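Local coordinates for protein L-threonine dehydrogenase (Flavobacterium frigidimaris, PDB 2YY7) that probably oxidises L-threonine at its 3-hydroxyl with NAD, as an L-threonine dehydrogenase of the NAD-dependent epimerase/dehydratase family, at residues F99-L104 / K111-P116; E155-H158 / G162-V165; A149-C154 / S167-G172. One frame throughout, in Å; residues are numbered along the deposited sequence.

Interaction 1 (F99-L104 / K111-P116); sequences FHVLNL and KKIFWP. With NAD (nicotinamide-adenine-dinucleotide), chain E.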
loop_
_atom_site.group_PDB
_atom_site.type_symbol
_atom_site.label_atom_id
_atom_site.label_comp_id
_atom_site.label_asym_id
_atom_site.label_seq_id
_atom_site.Cartn_x
_atom_site.Cartn_y
_atom_site.Cartn_z
ATOM N N PHE A 99 -6.270 -2.251 11.943
ATOM C CA PHE A 99 -7.334 -3.195 11.608
ATOM C C PHE A 99 -8.262 -3.415 12.804
ATOM O O PHE A 99 -9.483 -3.497 12.642
ATOM C CB PHE A 99 -6.759 -4.541 11.144
ATOM C CG PHE A 99 -6.226 -4.528 9.733
ATOM C CD1 PHE A 99 -7.022 -4.089 8.676
ATOM C CD2 PHE A 99 -4.931 -4.964 9.459
ATOM C CE1 PHE A 99 -6.537 -4.083 7.365
ATOM C CE2 PHE A 99 -4.436 -4.963 8.153
ATOM C CZ PHE A 99 -5.241 -4.520 7.104
ATOM N N HIS A 100 -7.688 -3.516 14.000
ATOM C CA HIS A 100 -8.500 -3.707 15.208
ATOM C C HIS A 100 -9.461 -2.548 15.425
ATOM O O HIS A 100 -10.648 -2.758 15.671
ATOM C CB HIS A 100 -7.621 -3.843 16.448
ATOM C CG HIS A 100 -6.722 -5.038 16.418
ATOM N ND1 HIS A 100 -7.001 -6.158 15.664
ATOM C CD2 HIS A 100 -5.571 -5.304 17.078
ATOM C CE1 HIS A 100 -6.058 -7.061 15.861
ATOM N NE2 HIS A 100 -5.179 -6.568 16.716
ATOM N N VAL A 101 -8.948 -1.327 15.346
ATOM C CA VAL A 101 -9.785 -0.144 15.542
ATOM C C VAL A 101 -10.821 -0.003 14.425
ATOM O O VAL A 101 -11.966 0.362 14.682
ATOM C CB VAL A 101 -8.930 1.147 15.622
ATOM C CG1 VAL A 101 -9.833 2.378 15.708
ATOM C CG2 VAL A 101 -8.024 1.085 16.842
ATOM N N LEU A 102 -10.423 -0.302 13.190
ATOM C CA LEU A 102 -11.348 -0.208 12.065
ATOM C C LEU A 102 -12.454 -1.246 12.216
ATOM O O LEU A 102 -13.619 -0.964 11.928
ATOM C CB LEU A 102 -10.613 -0.409 10.729
ATOM C CG LEU A 102 -9.722 0.730 10.212
ATOM C CD1 LEU A 102 -9.046 0.297 8.912
ATOM C CD2 LEU A 102 -10.556 1.990 9.969
ATOM N N ASN A 103 -12.087 -2.445 12.667
ATOM C CA ASN A 103 -13.060 -3.517 12.870
ATOM C C ASN A 103 -14.024 -3.171 14.012
ATOM O O ASN A 103 -15.177 -3.600 14.006
ATOM C CB ASN A 103 -12.344 -4.848 13.155
ATOM C CG ASN A 103 -11.899 -5.562 11.882
ATOM O OD1 ASN A 103 -10.966 -6.371 11.899
ATOM N ND2 ASN A 103 -12.580 -5.281 10.776
ATOM N N LEU A 104 -13.563 -2.398 14.992
ATOM C CA LEU A 104 -14.446 -2.005 16.089
ATOM C C LEU A 104 -15.509 -1.068 15.520
ATOM O O LEU A 104 -16.678 -1.123 15.909
ATOM C CB LEU A 104 -13.675 -1.283 17.207
ATOM C CG LEU A 104 -13.168 -2.034 18.455
ATOM C CD1 LEU A 104 -14.041 -3.245 18.735
ATOM C CD2 LEU A 104 -11.732 -2.456 18.275
ATOM N N LYS A 111 -18.018 4.984 17.287
ATOM C CA LYS A 111 -18.622 5.812 16.251
ATOM C C LYS A 111 -17.663 6.517 15.297
ATOM O O LYS A 111 -17.946 6.636 14.106
ATOM C CB LYS A 111 -19.516 6.883 16.896
ATOM C CG LYS A 111 -20.651 6.350 17.754
ATOM C CD LYS A 111 -21.517 7.493 18.272
ATOM C CE LYS A 111 -22.677 6.977 19.109
ATOM N NZ LYS A 111 -23.553 8.081 19.607
ATOM N N LYS A 112 -16.539 6.994 15.819
ATOM C CA LYS A 112 -15.598 7.742 15.002
ATOM C C LYS A 112 -14.145 7.359 15.274
ATOM O O LYS A 112 -13.790 6.939 16.376
ATOM C CB LYS A 112 -15.805 9.240 15.271
ATOM C CG LYS A 112 -15.083 10.200 14.330
ATOM C CD LYS A 112 -15.321 11.662 14.745
ATOM C CE LYS A 112 -16.799 12.043 14.680
ATOM N NZ LYS A 112 -17.042 13.471 15.077
ATOM N N ILE A 113 -13.306 7.524 14.258
ATOM C CA ILE A 113 -11.897 7.197 14.380
ATOM C C ILE A 113 -10.999 8.271 13.799
ATOM O O ILE A 113 -11.309 8.864 12.759
ATOM C CB ILE A 113 -11.542 5.895 13.614
ATOM C CG1 ILE A 113 -12.241 4.692 14.243
ATOM C CG2 ILE A 113 -10.025 5.689 13.608
ATOM C CD1 ILE A 113 -12.125 3.433 13.408
ATOM N N PHE A 114 -9.898 8.534 14.493
ATOM C CA PHE A 114 -8.887 9.434 13.975
ATOM C C PHE A 114 -7.642 8.562 13.915
ATOM O O PHE A 114 -7.280 7.913 14.902
ATOM C CB PHE A 114 -8.562 10.624 14.877
ATOM C CG PHE A 114 -7.368 11.415 14.381
ATOM C CD1 PHE A 114 -7.488 12.256 13.272
ATOM C CD2 PHE A 114 -6.103 11.220 14.938
ATOM C CE1 PHE A 114 -6.373 12.886 12.718
ATOM C CE2 PHE A 114 -4.972 11.845 14.394
ATOM C CZ PHE A 114 -5.109 12.679 13.278
ATOM N N TRP A 115 -7.008 8.533 12.754
ATOM C CA TRP A 115 -5.793 7.761 12.564
ATOM C C TRP A 115 -4.894 8.629 11.696
ATOM O O TRP A 115 -5.258 8.988 10.582
ATOM C CB TRP A 115 -6.092 6.443 11.856
ATOM C CG TRP A 115 -4.841 5.713 11.469
ATOM C CD1 TRP A 115 -4.007 5.010 12.292
ATOM C CD2 TRP A 115 -4.236 5.696 10.174
ATOM N NE1 TRP A 115 -2.918 4.558 11.589
ATOM C CE2 TRP A 115 -3.034 4.966 10.285
ATOM C CE3 TRP A 115 -4.592 6.233 8.929
ATOM C CZ2 TRP A 115 -2.182 4.756 9.193
ATOM C CZ3 TRP A 115 -3.743 6.025 7.842
ATOM C CH2 TRP A 115 -2.555 5.291 7.984
ATOM N N PRO A 116 -3.709 8.987 12.201
ATOM C CA PRO A 116 -2.826 9.829 11.399
ATOM C C PRO A 116 -1.916 9.080 10.441
ATOM O O PRO A 116 -1.387 8.009 10.760
ATOM C CB PRO A 116 -2.035 10.574 12.456
ATOM C CG PRO A 116 -1.797 9.474 13.480
ATOM C CD PRO A 116 -3.167 8.800 13.563
HETATM P PA NAD E . 5.621 8.360 19.665
HETATM O O1A NAD E . 6.184 9.553 20.358
HETATM O O2A NAD E . 6.611 7.328 19.263
HETATM O O5B NAD E . 4.403 7.758 20.477
HETATM C C5B NAD E . 3.943 6.457 20.249
HETATM C C4B NAD E . 3.283 5.937 21.502
HETATM O O4B NAD E . 2.663 4.691 21.178
HETATM C C3B NAD E . 4.305 5.695 22.638
HETATM O O3B NAD E . 3.907 6.347 23.857
HETATM C C2B NAD E . 4.364 4.165 22.729
HETATM O O2B NAD E . 4.634 3.708 24.043
HETATM C C1B NAD E . 2.966 3.774 22.228
HETATM N N9A NAD E . 2.887 2.371 21.795
HETATM C C8A NAD E . 3.835 1.686 21.036
HETATM N N7A NAD E . 3.405 0.426 20.876
HETATM C C5A NAD E . 2.209 0.323 21.498
HETATM C C6A NAD E . 1.357 -0.757 21.671
HETATM N N6A NAD E . 1.698 -1.953 21.242
HETATM N N1A NAD E . 0.201 -0.587 22.386
HETATM C C2A NAD E . -0.127 0.644 22.934
HETATM N N3A NAD E . 0.723 1.725 22.799
HETATM C C4A NAD E . 1.881 1.537 22.086
HETATM O O3 NAD E . 4.941 8.826 18.287
HETATM P PN NAD E . 4.177 10.213 17.933
HETATM O O1N NAD E . 3.258 10.654 19.034
HETATM O O2N NAD E . 5.211 11.103 17.341
HETATM O O5D NAD E . 3.249 9.733 16.690
HETATM C C5D NAD E . 1.898 9.301 16.904
HETATM C C4D NAD E . 1.249 9.002 15.524
HETATM O O4D NAD E . 1.405 10.118 14.666
HETATM C C3D NAD E . 1.905 7.837 14.778
HETATM O O3D NAD E . 0.904 7.163 14.022
HETATM C C2D NAD E . 2.830 8.519 13.798
HETATM O O2D NAD E . 3.117 7.622 12.751
HETATM C C1D NAD E . 2.029 9.763 13.413
HETATM N N1N NAD E . 2.935 10.810 12.887
HETATM C C2N NAD E . 3.817 11.445 13.737
HETATM C C3N NAD E . 4.665 12.426 13.233
HETATM C C7N NAD E . 5.552 13.218 14.155
HETATM O O7N NAD E . 6.405 14.113 13.529
HETATM N N7N NAD E . 5.557 13.036 15.487
HETATM C C4N NAD E . 4.639 12.751 11.864
HETATM C C5N NAD E . 3.722 12.117 11.021
HETATM C C6N NAD E . 2.890 11.137 11.526
#
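Ile113 drives its CD1 methyl up against the helix, where it lies beside both the side chain and the carbonyl of Val101. Val101 CG1 is 3.4 Å from Ile113 CD1, tighter than ordinary methyl contact, and the same CD1 sits 3.3 Å from Val101 O, an apolar end tucked under a helix carbonyl. What brings the valine branch here is its torsion: CG1 is anti to the backbone N (chi1 175°), and Val101 CG1 lies 3.6 Å from Ile113 CG1 and 3.9 Å from Ile113 CG2. The two side chains run alongside each other with opposite headings. Leu102 comes in from the flank, roughly perpendicular to Ile113, with its CD2 4.0 Å from Ile113 CD1. All three residues are buried. Further along the chain, Pro116 CG reaches the nicotinamide ribose of NAD, 3.5 Å from its O4D. The contact closes a beta-alpha-beta crossover of the Rossmann-like domain, in which strand 71-74 leads through helix 87-106 into the parallel neighbour 112-118. Helix 142-161 lies on the same face, its Tyr157 against Leu102, while Phe114 points away from helix 87-106 and packs on Ile168 and Tyr170 of strand 164-174.

Interaction 2 (E155-H158 / G162-V165); sequences EYYH and GVDV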
loop_
_atom_site.group_PDB
_atom_site.type_symbol
_atom_site.label_atom_id
_atom_site.label_comp_id
_atom_site.label_asym_id
_atom_site.label_seq_id
_atom_site.Cartn_x
_atom_site.Cartn_y
_atom_site.Cartn_z
ATOM N N GLU A 155 -9.999 4.196 3.663
ATOM C CA GLU A 155 -10.928 4.561 2.603
ATOM C C GLU A 155 -11.850 3.387 2.285
ATOM O O GLU A 155 -13.051 3.565 2.053
ATOM C CB GLU A 155 -10.152 4.966 1.352
ATOM C CG GLU A 155 -11.001 5.607 0.276
ATOM C CD GLU A 155 -10.180 6.017 -0.926
ATOM O OE1 GLU A 155 -9.700 5.122 -1.652
ATOM O OE2 GLU A 155 -10.006 7.232 -1.138
ATOM N N TYR A 156 -11.283 2.184 2.272
ATOM C CA TYR A 156 -12.068 0.988 1.992
ATOM C C TYR A 156 -13.156 0.837 3.053
ATOM O O TYR A 156 -14.334 0.694 2.726
ATOM C CB TYR A 156 -11.185 -0.263 2.004
ATOM C CG TYR A 156 -11.909 -1.503 1.523
ATOM C CD1 TYR A 156 -11.988 -1.801 0.161
ATOM C CD2 TYR A 156 -12.549 -2.358 2.423
ATOM C CE1 TYR A 156 -12.684 -2.920 -0.294
ATOM C CE2 TYR A 156 -13.254 -3.483 1.973
ATOM C CZ TYR A 156 -13.312 -3.754 0.612
ATOM O OH TYR A 156 -13.990 -4.860 0.152
ATOM N N TYR A 157 -12.761 0.858 4.324
ATOM C CA TYR A 157 -13.722 0.717 5.415
ATOM C C TYR A 157 -14.812 1.784 5.384
ATOM O O TYR A 157 -15.959 1.521 5.753
ATOM C CB TYR A 157 -13.004 0.737 6.769
ATOM C CG TYR A 157 -12.555 -0.632 7.235
ATOM C CD1 TYR A 157 -13.222 -1.294 8.264
ATOM C CD2 TYR A 157 -11.469 -1.269 6.640
ATOM C CE1 TYR A 157 -12.823 -2.553 8.692
ATOM C CE2 TYR A 157 -11.057 -2.533 7.060
ATOM C CZ TYR A 157 -11.738 -3.170 8.087
ATOM O OH TYR A 157 -11.330 -4.415 8.516
ATOM N N HIS A 158 -14.458 2.991 4.961
ATOM C CA HIS A 158 -15.447 4.056 4.873
ATOM C C HIS A 158 -16.433 3.758 3.747
ATOM O O HIS A 158 -17.651 3.741 3.958
ATOM C CB HIS A 158 -14.795 5.403 4.571
ATOM C CG HIS A 158 -15.789 6.478 4.262
ATOM N ND1 HIS A 158 -16.538 7.098 5.239
ATOM C CD2 HIS A 158 -16.217 6.984 3.081
ATOM C CE1 HIS A 158 -17.386 7.940 4.672
ATOM N NE2 HIS A 158 -17.212 7.889 3.364
ATOM N N GLY A 162 -19.057 1.970 5.663
ATOM C CA GLY A 162 -19.603 3.213 6.188
ATOM C C GLY A 162 -18.932 3.733 7.448
ATOM O O GLY A 162 -19.504 4.552 8.174
ATOM N N VAL A 163 -17.716 3.270 7.712
ATOM C CA VAL A 163 -16.984 3.706 8.897
ATOM C C VAL A 163 -16.545 5.166 8.826
ATOM O O VAL A 163 -16.003 5.611 7.820
ATOM C CB VAL A 163 -15.726 2.843 9.121
ATOM C CG1 VAL A 163 -14.842 3.477 10.205
ATOM C CG2 VAL A 163 -16.135 1.426 9.510
ATOM N N ASP A 164 -16.773 5.908 9.905
ATOM C CA ASP A 164 -16.361 7.308 9.957
ATOM C C ASP A 164 -14.922 7.360 10.464
ATOM O O ASP A 164 -14.686 7.429 11.671
ATOM C CB ASP A 164 -17.258 8.104 10.910
ATOM C CG ASP A 164 -16.998 9.608 10.851
ATOM O OD1 ASP A 164 -16.011 10.042 10.217
ATOM O OD2 ASP A 164 -17.786 10.364 11.451
ATOM N N VAL A 165 -13.964 7.306 9.543
ATOM C CA VAL A 165 -12.550 7.366 9.907
ATOM C C VAL A 165 -11.926 8.576 9.223
ATOM O O VAL A 165 -12.041 8.749 8.010
ATOM C CB VAL A 165 -11.796 6.073 9.497
ATOM C CG1 VAL A 165 -12.042 5.761 8.025
ATOM C CG2 VAL A 165 -10.306 6.232 9.775
#
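The backbone leaves helix 142-161 at Gly162, which takes positive phi (70°), and turns back so that Val163 comes to lie 4.3 Å from His158, CA to CA. This is a helix C-terminus ended by a glycine, at the alpha-to-beta turn of a Rossmann-like beta-alpha-beta unit, in a conformation that glycine adopts most easily. Val163 N gives a nearly straight bond to Tyr157 O (3.2 Å), spanning six residues and arriving above the carbonyl plane. Gly162 N makes a weak, bent bond to His158 O at 2.8 Å.

Tyr157 and Val163 run abreast, CB to CB at 4.2 Å, with Val163 CG2 at the edge of the tyrosine ring. Beyond them Leu102 and Ala105 of helix 87-106 close over the pair. Val165, on the strand proper, brings CG1 to 4.4 Å from His158 CB and also packs on Ile113. Asp164 turns the other way, to a salt bridge with Arg166. The imidazole of His158 is stacked on His237, and with CG anti to the backbone N (chi1 171°) it swings out over the turn. There ND1 donates to Val163 O at 3.0 Å, the oxygen lying only 11° out of the ring plane and the nitrogen standing above the plane of the carbonyl.

Interaction 3 (A149-C154 / S167-G172); sequences AGERWC and SIRYPG. With NAD (nicotinamide-adenine-dinucleotide), chain E.
Glu151 reaches out from the helix to Arg169 with its chain extended beyond CG, and meets the arginine chain crosswise. The meeting is a side-on, two-pronged salt bridge: Arg169 NE donates to Glu151 OE1 at 2.8 Å, and Arg169 NH2 donates to Glu151 OE2, also at 2.8 Å. Both bonds are almost straight (168° at NH2), use the syn sides of the carboxylate and lie in the guanidinium plane, the two flat groups being only 19° apart. The arginine gets there by a long reach; its CA-CB bond does not aim at the helix, but the chain is extended from CG to NE (chi3 178°). Glu151 OE1 takes a second bond from Ser117 OG, while Arg169 NH1 is held by Asn241 OD1 and Gln133 O, so the carboxylate and the guanidinium each have partners beyond the salt bridge, which fixes the guanidinium in rotation. With a methionine in place of Arg169, the buried Glu151 carboxylate would probably be left without its counter-charge, and Asn241 OD1 and Gln133 O would lose a donor.

One residue on, Arg152 bonds to Pro139 O of the second subunit, and Trp153 meets Trp91 of that subunit edge to face. On the strand, Tyr170 CB packs 3.4 Å from NAD C5N, and the edge of its ring meets C6N of the nicotinamide.

Helix 142-161 also carries Tyr143, bonded to NAD, and Lys147, an NAD-binding residue, with the YxxxK spacing of short-chain dehydrogenases. The salt bridge thus ties the helix of that motif, one turn past the lysine, to the strand whose end lines the nicotinamide pocket.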
loop_
_atom_site.group_PDB
_atom_site.type_symbol
_atom_site.label_atom_id
_atom_site.label_comp_id
_atom_site.label_asym_id
_atom_site.label_seq_id
_atom_site.Cartn_x
_atom_site.Cartn_y
_atom_site.Cartn_z
ATOM N N ALA A 149 -0.747 1.818 2.983
ATOM C CA ALA A 149 -1.713 0.721 3.059
ATOM C C ALA A 149 -2.800 1.095 4.066
ATOM O O ALA A 149 -3.976 0.749 3.893
ATOM C CB ALA A 149 -1.015 -0.566 3.488
ATOM N N GLY A 150 -2.399 1.800 5.121
ATOM C CA GLY A 150 -3.350 2.227 6.130
ATOM C C GLY A 150 -4.391 3.132 5.501
ATOM O O GLY A 150 -5.581 2.953 5.728
ATOM N N GLU A 151 -3.939 4.113 4.719
ATOM C CA GLU A 151 -4.842 5.040 4.036
ATOM C C GLU A 151 -5.814 4.288 3.135
ATOM O O GLU A 151 -7.016 4.559 3.144
ATOM C CB GLU A 151 -4.055 6.042 3.177
ATOM C CG GLU A 151 -3.214 7.032 3.962
ATOM C CD GLU A 151 -2.655 8.144 3.085
ATOM O OE1 GLU A 151 -1.824 8.933 3.579
ATOM O OE2 GLU A 151 -3.049 8.229 1.900
ATOM N N ARG A 152 -5.286 3.356 2.344
ATOM C CA ARG A 152 -6.117 2.568 1.436
ATOM C C ARG A 152 -7.212 1.829 2.208
ATOM O O ARG A 152 -8.370 1.793 1.780
ATOM C CB ARG A 152 -5.261 1.556 0.665
ATOM C CG ARG A 152 -4.190 2.154 -0.261
ATOM C CD ARG A 152 -4.787 2.858 -1.485
ATOM N NE ARG A 152 -5.153 4.243 -1.197
ATOM C CZ ARG A 152 -6.367 4.754 -1.365
ATOM N NH1 ARG A 152 -7.350 3.992 -1.823
ATOM N NH2 ARG A 152 -6.595 6.031 -1.073
ATOM N N TRP A 153 -6.849 1.235 3.344
ATOM C CA TRP A 153 -7.821 0.505 4.147
ATOM C C TRP A 153 -8.835 1.420 4.834
ATOM O O TRP A 153 -10.003 1.056 4.969
ATOM C CB TRP A 153 -7.111 -0.388 5.172
ATOM C CG TRP A 153 -6.643 -1.690 4.578
ATOM C CD1 TRP A 153 -5.347 -2.094 4.379
ATOM C CD2 TRP A 153 -7.473 -2.757 4.095
ATOM N NE1 TRP A 153 -5.324 -3.349 3.804
ATOM C CE2 TRP A 153 -6.612 -3.777 3.618
ATOM C CE3 TRP A 153 -8.860 -2.949 4.019
ATOM C CZ2 TRP A 153 -7.097 -4.975 3.074
ATOM C CZ3 TRP A 153 -9.342 -4.142 3.476
ATOM C CH2 TRP A 153 -8.459 -5.139 3.012
ATOM N N CYS A 154 -8.405 2.605 5.265
ATOM C CA CYS A 154 -9.339 3.539 5.896
ATOM C C CYS A 154 -10.423 3.908 4.889
ATOM O O CYS A 154 -11.613 3.933 5.214
ATOM C CB CYS A 154 -8.624 4.816 6.347
ATOM S SG CYS A 154 -7.634 4.617 7.832
ATOM N N SER A 167 -8.420 11.137 8.747
ATOM C CA SER A 167 -6.966 11.127 8.809
ATOM C C SER A 167 -6.288 12.341 8.184
ATOM O O SER A 167 -6.849 13.011 7.317
ATOM C CB SER A 167 -6.441 9.868 8.112
ATOM O OG SER A 167 -5.025 9.789 8.183
ATOM N N ILE A 168 -5.074 12.616 8.650
ATOM C CA ILE A 168 -4.263 13.693 8.113
ATOM C C ILE A 168 -2.812 13.220 8.028
ATOM O O ILE A 168 -2.335 12.455 8.874
ATOM C CB ILE A 168 -4.346 14.999 8.965
ATOM C CG1 ILE A 168 -4.018 14.714 10.425
ATOM C CG2 ILE A 168 -5.741 15.609 8.857
ATOM C CD1 ILE A 168 -4.248 15.922 11.327
ATOM N N ARG A 169 -2.124 13.656 6.983
ATOM C CA ARG A 169 -0.732 13.294 6.781
ATOM C C ARG A 169 0.141 14.340 7.476
ATOM O O ARG A 169 0.601 15.292 6.845
ATOM C CB ARG A 169 -0.429 13.238 5.274
ATOM C CG ARG A 169 -1.211 12.157 4.512
ATOM C CD ARG A 169 -1.161 12.395 2.992
ATOM N NE ARG A 169 -1.867 11.360 2.233
ATOM C CZ ARG A 169 -2.371 11.536 1.012
ATOM N NH1 ARG A 169 -2.248 12.709 0.399
ATOM N NH2 ARG A 169 -3.014 10.546 0.407
ATOM N N TYR A 170 0.358 14.176 8.783
ATOM C CA TYR A 170 1.181 15.131 9.535
ATOM C C TYR A 170 2.581 15.297 8.946
ATOM O O TYR A 170 3.215 14.316 8.554
ATOM C CB TYR A 170 1.442 14.675 10.975
ATOM C CG TYR A 170 0.287 14.515 11.940
ATOM C CD1 TYR A 170 -0.610 15.554 12.196
ATOM C CD2 TYR A 170 0.172 13.349 12.692
ATOM C CE1 TYR A 170 -1.597 15.422 13.195
ATOM C CE2 TYR A 170 -0.795 13.211 13.678
ATOM C CZ TYR A 170 -1.673 14.242 13.927
ATOM O OH TYR A 170 -2.619 14.067 14.915
ATOM N N PRO A 171 3.078 16.540 8.860
ATOM C CA PRO A 171 4.436 16.695 8.335
ATOM C C PRO A 171 5.325 16.465 9.571
ATOM O O PRO A 171 4.836 15.963 10.581
ATOM C CB PRO A 171 4.459 18.143 7.837
ATOM C CG PRO A 171 3.451 18.826 8.682
ATOM C CD PRO A 171 2.339 17.813 8.794
ATOM N N GLY A 172 6.609 16.800 9.507
ATOM C CA GLY A 172 7.457 16.609 10.678
ATOM C C GLY A 172 6.957 17.492 11.815
ATOM O O GLY A 172 6.802 18.699 11.624
HETATM P PA NAD E . 5.621 8.360 19.665
HETATM O O1A NAD E . 6.184 9.553 20.358
HETATM O O2A NAD E . 6.611 7.328 19.263
HETATM O O5B NAD E . 4.403 7.758 20.477
HETATM C C5B NAD E . 3.943 6.457 20.249
HETATM C C4B NAD E . 3.283 5.937 21.502
HETATM O O4B NAD E . 2.663 4.691 21.178
HETATM C C3B NAD E . 4.305 5.695 22.638
HETATM O O3B NAD E . 3.907 6.347 23.857
HETATM C C2B NAD E . 4.364 4.165 22.729
HETATM O O2B NAD E . 4.634 3.708 24.043
HETATM C C1B NAD E . 2.966 3.774 22.228
HETATM N N9A NAD E . 2.887 2.371 21.795
HETATM C C8A NAD E . 3.835 1.686 21.036
HETATM N N7A NAD E . 3.405 0.426 20.876
HETATM C C5A NAD E . 2.209 0.323 21.498
HETATM C C6A NAD E . 1.357 -0.757 21.671
HETATM N N6A NAD E . 1.698 -1.953 21.242
HETATM N N1A NAD E . 0.201 -0.587 22.386
HETATM C C2A NAD E . -0.127 0.644 22.934
HETATM N N3A NAD E . 0.723 1.725 22.799
HETATM C C4A NAD E . 1.881 1.537 22.086
HETATM O O3 NAD E . 4.941 8.826 18.287
HETATM P PN NAD E . 4.177 10.213 17.933
HETATM O O1N NAD E . 3.258 10.654 19.034
HETATM O O2N NAD E . 5.211 11.103 17.341
HETATM O O5D NAD E . 3.249 9.733 16.690
HETATM C C5D NAD E . 1.898 9.301 16.904
HETATM C C4D NAD E . 1.249 9.002 15.524
HETATM O O4D NAD E . 1.405 10.118 14.666
HETATM C C3D NAD E . 1.905 7.837 14.778
HETATM O O3D NAD E . 0.904 7.163 14.022
HETATM C C2D NAD E . 2.830 8.519 13.798
HETATM O O2D NAD E . 3.117 7.622 12.751
HETATM C C1D NAD E . 2.029 9.763 13.413
HETATM N N1N NAD E . 2.935 10.810 12.887
HETATM C C2N NAD E . 3.817 11.445 13.737
HETATM C C3N NAD E . 4.665 12.426 13.233
HETATM C C7N NAD E . 5.552 13.218 14.155
HETATM O O7N NAD E . 6.405 14.113 13.529
HETATM N N7N NAD E . 5.557 13.036 15.487
HETATM C C4N NAD E . 4.639 12.751 11.864
HETATM C C5N NAD E . 3.722 12.117 11.021
HETATM C C6N NAD E . 2.890 11.137 11.526
#

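Interactions 2 and 3 share helix 142-161 and strand 164-174: interaction 2 is nested in the loop that interaction 3 closes, and their centres are 13 Å apart. Interaction 1 precedes both in the chain and lies beside them in the sheet, where strands 112-118 and 164-174 run parallel. It meets interaction 2, centres 9 Å apart, through a probable hydrogen bond from Ile113 N to Asp164 O (2.9 Å). It meets interaction 3 at Pro116, whose CB is 3.2 Å from Tyr170 CE2. Both residues line the NAD pocket, which interactions 1 and 3 both touch; interaction 2 stands back, with about 12 Å from the side chain of Val165 to the bound NAD.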